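Local atomic coordinates of 4-alpha-glucanotransferase (Corynebacterium glutamicum, PDB entry 5B68), a protein that is an amylomaltase, also called disproportionating enzyme, with a TIM-barrel-clan glucanotransferase domain and an N-terminal beta-sandwich domain. Residues A224-P229 against A328-D333; Q322-F327 against W358-C363. All blocks are in the same frame, centred on the assembly; numbering follows the deposited sequence.

Interactions 1 and 2 share helix 307-338: its residues 322-327 and 328-333 follow one another directly, and the centres of the two contacts lie about 11 Å apart. Along the chain the order is 224-229, 322-327, 328-333, 358-363, so the pairings alternate. All four segments fall between strands 215-218 and 382-387, which are neighbours in the eight-stranded parallel sheet. The connection between these strands is thus a long, largely helical excursion, and the shared helix packs on two of its parts: the loop after strand 215-218 in interaction 1 and helix 349-376 in interaction 2. Both contacts are buried, consistent with a packed helical excursion that also touches helix 396-400.

Interaction 1 (A224-P229 against A328-D333); sequences AEPLPP and ATWCAD
Within 224-229, Pro226 makes the contact, laying its pyrrolidine ring against Cys331 and Trp330 of helix 307-338. The approach is close: 5.8 Å separates CA of Pro226 from CA of Cys331. Starting at the base of the ring, CB of Pro226 lies 3.7 Å from SG of Cys331 and nearly as close to the CB of that cysteine. At the next atom the neighbours change, with CG of Pro226 3.9 Å from CZ3 of Trp330 and about equally near the Cys331 CA. The last ring carbon turns to the tryptophan: CD of Pro226 is 3.7 Å from CZ3 of Trp330, and CH2 of the same indole follows at 3.9 Å from CD. The side chains of Pro226 and Trp330 cross at about a right angle, and CD comes in obliquely to the indole.

The torsions help two consecutive helix residues share one proline. Trp330 carries its CG opposite the backbone nitrogen (chi1 177°), and with chi2 at 94° this brings CZ3 and CH2 to the proline. Cys331 instead keeps SG beside its own nitrogen (chi1 -66°), and the sulfur lies in the indole plane, at its edge. The contact is wholly apolar and buries 151 Å² in total. Beyond it, Trp330 also packs on helix 396-400, while Cys331 touches Tyr356 of helix 349-376. On the loop side, Glu225 O accepts a hydrogen bond from Tyr290 OH and Pro228 packs on Ala291, so 224-229 touches helix 286-301 as well as helix 307-338.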
loop_
_atom_site.group_PDB
_atom_site.type_symbol
_atom_site.label_atom_id
_atom_site.label_comp_id
_atom_site.label_asym_id
_atom_site.label_seq_id
_atom_site.Cartn_x
_atom_site.Cartn_y
_atom_site.Cartn_z
ATOM N N ALA A 224 1.239 12.688 4.992
ATOM C CA ALA A 224 -0.079 13.256 4.939
ATOM C C ALA A 224 0.093 14.765 4.821
ATOM O O ALA A 224 1.056 15.222 4.274
ATOM C CB ALA A 224 -0.891 12.870 6.158
ATOM N N GLU A 225 -0.867 15.525 5.301
ATOM C CA GLU A 225 -0.734 16.966 5.333
ATOM C C GLU A 225 0.570 17.427 5.976
ATOM O O GLU A 225 1.000 16.841 6.937
ATOM C CB GLU A 225 -1.936 17.562 6.057
ATOM C CG GLU A 225 -3.252 17.322 5.343
ATOM C CD GLU A 225 -3.949 16.031 5.742
ATOM O OE1 GLU A 225 -3.377 15.255 6.510
ATOM O OE2 GLU A 225 -5.065 15.789 5.270
ATOM N N PRO A 226 1.209 18.453 5.411
ATOM C CA PRO A 226 2.487 18.906 5.879
ATOM C C PRO A 226 2.454 19.718 7.159
ATOM O O PRO A 226 3.531 20.016 7.699
ATOM C CB PRO A 226 2.991 19.804 4.727
ATOM C CG PRO A 226 1.754 20.323 4.088
ATOM C CD PRO A 226 0.654 19.304 4.335
ATOM N N LEU A 227 1.278 20.091 7.644
ATOM C CA LEU A 227 1.130 20.676 8.973
ATOM C C LEU A 227 -0.259 20.331 9.482
ATOM O O LEU A 227 -1.106 20.020 8.692
ATOM C CB LEU A 227 1.370 22.184 8.972
ATOM C CG LEU A 227 0.433 23.074 8.183
ATOM C CD1 LEU A 227 0.816 24.532 8.360
ATOM C CD2 LEU A 227 0.442 22.708 6.718
ATOM N N PRO A 228 -0.507 20.384 10.779
ATOM C CA PRO A 228 -1.825 20.008 11.296
ATOM C C PRO A 228 -2.897 20.992 10.855
ATOM O O PRO A 228 -2.516 22.112 10.605
ATOM C CB PRO A 228 -1.660 20.092 12.809
ATOM C CG PRO A 228 -0.295 20.575 13.074
ATOM C CD PRO A 228 0.365 20.956 11.806
ATOM N N PRO A 229 -4.252 20.613 10.731
ATOM C CA PRO A 229 -4.560 19.229 11.125
ATOM C C PRO A 229 -4.218 18.177 10.089
ATOM O O PRO A 229 -4.259 18.457 8.914
ATOM C CB PRO A 229 -6.064 19.247 11.347
ATOM C CG PRO A 229 -6.548 20.100 10.272
ATOM C CD PRO A 229 -5.600 21.250 10.307
ATOM N N ALA A 328 7.638 18.855 -2.243
ATOM C CA ALA A 328 8.101 19.855 -1.265
ATOM C C ALA A 328 7.526 21.249 -1.613
ATOM O O ALA A 328 7.176 22.002 -0.735
ATOM C CB ALA A 328 9.593 19.902 -1.235
ATOM N N THR A 329 7.409 21.533 -2.899
ATOM C CA THR A 329 6.840 22.816 -3.345
ATOM C C THR A 329 5.357 22.859 -3.018
ATOM O O THR A 329 4.853 23.865 -2.557
ATOM C CB THR A 329 7.062 23.036 -4.845
ATOM O OG1 THR A 329 8.466 23.001 -5.130
ATOM C CG2 THR A 329 6.412 24.340 -5.293
ATOM N N TRP A 330 4.640 21.758 -3.237
ATOM C CA TRP A 330 3.267 21.619 -2.854
ATOM C C TRP A 330 3.128 21.851 -1.336
ATOM O O TRP A 330 2.197 22.558 -0.920
ATOM C CB TRP A 330 2.671 20.244 -3.258
ATOM C CG TRP A 330 1.270 20.021 -2.821
ATOM C CD1 TRP A 330 0.147 20.259 -3.521
ATOM C CD2 TRP A 330 0.847 19.489 -1.546
ATOM N NE1 TRP A 330 -0.968 19.952 -2.749
ATOM C CE2 TRP A 330 -0.548 19.483 -1.541
ATOM C CE3 TRP A 330 1.534 19.022 -0.423
ATOM C CZ2 TRP A 330 -1.296 19.037 -0.435
ATOM C CZ3 TRP A 330 0.770 18.569 0.703
ATOM C CH2 TRP A 330 -0.600 18.589 0.666
ATOM N N CYS A 331 4.010 21.260 -0.533
ATOM C CA CYS A 331 3.958 21.511 0.930
ATOM C C CYS A 331 4.136 23.010 1.270
ATOM O O CYS A 331 3.417 23.530 2.066
ATOM C CB CYS A 331 5.024 20.782 1.673
ATOM S SG CYS A 331 4.744 18.943 1.559
ATOM N N ALA A 332 5.099 23.633 0.632
ATOM C CA ALA A 332 5.342 25.090 0.811
ATOM C C ALA A 332 4.107 25.887 0.458
ATOM O O ALA A 332 3.630 26.758 1.244
ATOM C CB ALA A 332 6.565 25.480 -0.023
ATOM N N ASP A 333 3.469 25.541 -0.655
ATOM C CA ASP A 333 2.255 26.225 -1.054
ATOM C C ASP A 333 1.094 26.036 -0.072
ATOM O O ASP A 333 0.333 26.995 0.134
ATOM C CB ASP A 333 1.807 25.825 -2.445
ATOM C CG ASP A 333 2.719 26.362 -3.531
ATOM O OD1 ASP A 333 3.493 27.313 -3.254
ATOM O OD2 ASP A 333 2.675 25.778 -4.632
#

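Interaction 2 (Q322-F327 against W358-C363); sequences QGLIDF and WLQWLC
Gln360 sets out with CG beside its own backbone nitrogen (chi1 -64°) and bends once, at chi2 (-60°), so that its aliphatic part meets Leu324 and its amide nitrogen reaches CE2 of Phe327. Both of those residues start with CG opposite the backbone nitrogen. CD1 of Leu324 lies 3.9 Å from CG of Gln360 and equally close to its CB, the two chains sliding past each other in opposite directions. At the far end, CE2 of Phe327 is 3.8 Å from NE2 of Gln360, the nitrogen approaching obliquely, with ring and amide planes 78° apart.

Here two helices of the long excursion between barrel strands 215-218 and 382-387 pack together, 307-338 and 349-376, and their nearest alpha carbons, CA of Leu324 and CA of Gln360, are 8.3 Å apart. Gln360 touches both Leu324 and Phe327, three positions apart on helix 307-338. NE2 of the buried Gln360 donates a hydrogen bond to Ile243 O, and OE1 is hydrogen-bonded too, which probably helps fix the rotation of the amide. Phe327 in turn stacks on Phe242, and the side chains of Leu324 and Gln360 touch Phe242 too.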
loop_
_atom_site.group_PDB
_atom_site.type_symbol
_atom_site.label_atom_id
_atom_site.label_comp_id
_atom_site.label_asym_id
_atom_site.label_seq_id
_atom_site.Cartn_x
_atom_site.Cartn_y
_atom_site.Cartn_z
ATOM N N GLN A 322 13.033 15.265 -9.505
ATOM C CA GLN A 322 12.045 16.287 -9.568
ATOM C C GLN A 322 10.798 16.013 -8.743
ATOM O O GLN A 322 10.129 16.971 -8.296
ATOM C CB GLN A 322 11.643 16.529 -11.021
ATOM C CG GLN A 322 10.720 17.720 -11.291
ATOM C CD GLN A 322 11.389 19.038 -10.950
ATOM O OE1 GLN A 322 10.807 19.922 -10.344
ATOM N NE2 GLN A 322 12.618 19.146 -11.304
ATOM N N GLY A 323 10.441 14.747 -8.567
ATOM C CA GLY A 323 9.257 14.444 -7.765
ATOM C C GLY A 323 9.445 14.982 -6.347
ATOM O O GLY A 323 8.450 15.335 -5.720
ATOM N N LEU A 324 10.658 14.931 -5.809
ATOM C CA LEU A 324 10.942 15.513 -4.434
ATOM C C LEU A 324 10.643 17.004 -4.411
ATOM O O LEU A 324 9.947 17.522 -3.554
ATOM C CB LEU A 324 12.375 15.251 -3.975
ATOM C CG LEU A 324 12.694 15.860 -2.603
ATOM C CD1 LEU A 324 11.666 15.353 -1.546
ATOM C CD2 LEU A 324 14.091 15.536 -2.278
ATOM N N ILE A 325 11.180 17.695 -5.406
ATOM C CA ILE A 325 10.969 19.154 -5.474
ATOM C C ILE A 325 9.513 19.475 -5.630
ATOM O O ILE A 325 9.038 20.382 -4.970
ATOM C CB ILE A 325 11.728 19.724 -6.685
ATOM C CG1 ILE A 325 13.203 19.540 -6.473
ATOM C CG2 ILE A 325 11.355 21.199 -6.892
ATOM C CD1 ILE A 325 14.066 19.749 -7.702
ATOM N N ASP A 326 8.751 18.701 -6.467
ATOM C CA ASP A 326 7.324 18.904 -6.638
ATOM C C ASP A 326 6.506 18.710 -5.350
ATOM O O ASP A 326 5.612 19.503 -5.014
ATOM C CB ASP A 326 6.719 17.995 -7.731
ATOM C CG ASP A 326 7.272 18.279 -9.151
ATOM O OD1 ASP A 326 7.856 19.345 -9.389
ATOM O OD2 ASP A 326 7.118 17.370 -9.988
ATOM N N PHE A 327 6.798 17.608 -4.641
ATOM C CA PHE A 327 6.123 17.320 -3.388
ATOM C C PHE A 327 6.389 18.504 -2.368
ATOM O O PHE A 327 5.480 19.001 -1.728
ATOM C CB PHE A 327 6.676 16.035 -2.779
ATOM C CG PHE A 327 6.199 15.811 -1.362
ATOM C CD1 PHE A 327 4.908 15.482 -1.152
ATOM C CD2 PHE A 327 7.068 15.927 -0.286
ATOM C CE1 PHE A 327 4.443 15.261 0.133
ATOM C CE2 PHE A 327 6.608 15.712 0.987
ATOM C CZ PHE A 327 5.303 15.408 1.188
ATOM N N TRP A 358 14.273 18.702 3.082
ATOM C CA TRP A 358 15.143 18.303 4.147
ATOM C C TRP A 358 14.419 17.345 5.084
ATOM O O TRP A 358 15.040 16.362 5.522
ATOM C CB TRP A 358 15.640 19.579 4.858
ATOM C CG TRP A 358 16.455 19.411 6.085
ATOM C CD1 TRP A 358 17.718 19.077 6.150
ATOM C CD2 TRP A 358 16.005 19.644 7.420
ATOM N NE1 TRP A 358 18.152 19.087 7.473
ATOM C CE2 TRP A 358 17.086 19.438 8.261
ATOM C CE3 TRP A 358 14.785 20.038 7.971
ATOM C CZ2 TRP A 358 17.002 19.563 9.664
ATOM C CZ3 TRP A 358 14.702 20.201 9.386
ATOM C CH2 TRP A 358 15.819 19.940 10.199
ATOM N N LEU A 359 13.140 17.618 5.391
ATOM C CA LEU A 359 12.339 16.640 6.191
ATOM C C LEU A 359 12.327 15.236 5.573
ATOM O O LEU A 359 12.445 14.264 6.289
ATOM C CB LEU A 359 10.896 17.063 6.319
ATOM C CG LEU A 359 10.685 18.341 7.142
ATOM C CD1 LEU A 359 9.212 18.663 7.330
ATOM C CD2 LEU A 359 11.401 18.258 8.476
ATOM N N GLN A 360 12.202 15.139 4.235
ATOM C CA GLN A 360 12.311 13.823 3.587
ATOM C C GLN A 360 13.650 13.184 3.763
ATOM O O GLN A 360 13.718 11.962 3.913
ATOM C CB GLN A 360 11.877 13.924 2.113
ATOM C CG GLN A 360 10.437 14.299 1.955
ATOM C CD GLN A 360 9.559 13.289 2.612
ATOM O OE1 GLN A 360 9.660 12.078 2.323
ATOM N NE2 GLN A 360 8.671 13.743 3.467
ATOM N N TRP A 361 14.741 13.953 3.731
ATOM C CA TRP A 361 16.088 13.417 3.920
ATOM C C TRP A 361 16.219 12.833 5.368
ATOM O O TRP A 361 16.760 11.717 5.566
ATOM C CB TRP A 361 17.169 14.525 3.656
ATOM C CG TRP A 361 18.525 14.127 3.980
ATOM C CD1 TRP A 361 19.266 13.093 3.444
ATOM C CD2 TRP A 361 19.393 14.773 4.919
ATOM N NE1 TRP A 361 20.501 13.046 3.991
ATOM C CE2 TRP A 361 20.630 14.105 4.863
ATOM C CE3 TRP A 361 19.236 15.871 5.786
ATOM C CZ2 TRP A 361 21.708 14.463 5.689
ATOM C CZ3 TRP A 361 20.329 16.264 6.538
ATOM C CH2 TRP A 361 21.515 15.530 6.527
ATOM N N LEU A 362 15.628 13.529 6.336
ATOM C CA LEU A 362 15.652 13.085 7.717
ATOM C C LEU A 362 14.850 11.783 7.822
ATOM O O LEU A 362 15.293 10.846 8.552
ATOM C CB LEU A 362 15.011 14.116 8.649
ATOM C CG LEU A 362 15.820 15.462 8.714
ATOM C CD1 LEU A 362 15.012 16.329 9.625
ATOM C CD2 LEU A 362 17.240 15.382 9.193
ATOM N N CYS A 363 13.688 11.755 7.186
ATOM C CA CYS A 363 12.844 10.527 7.228
ATOM C C CYS A 363 13.663 9.383 6.610
ATOM O O CYS A 363 13.697 8.244 7.132
ATOM C CB CYS A 363 11.559 10.709 6.460
ATOM S SG CYS A 363 10.342 11.750 7.217
#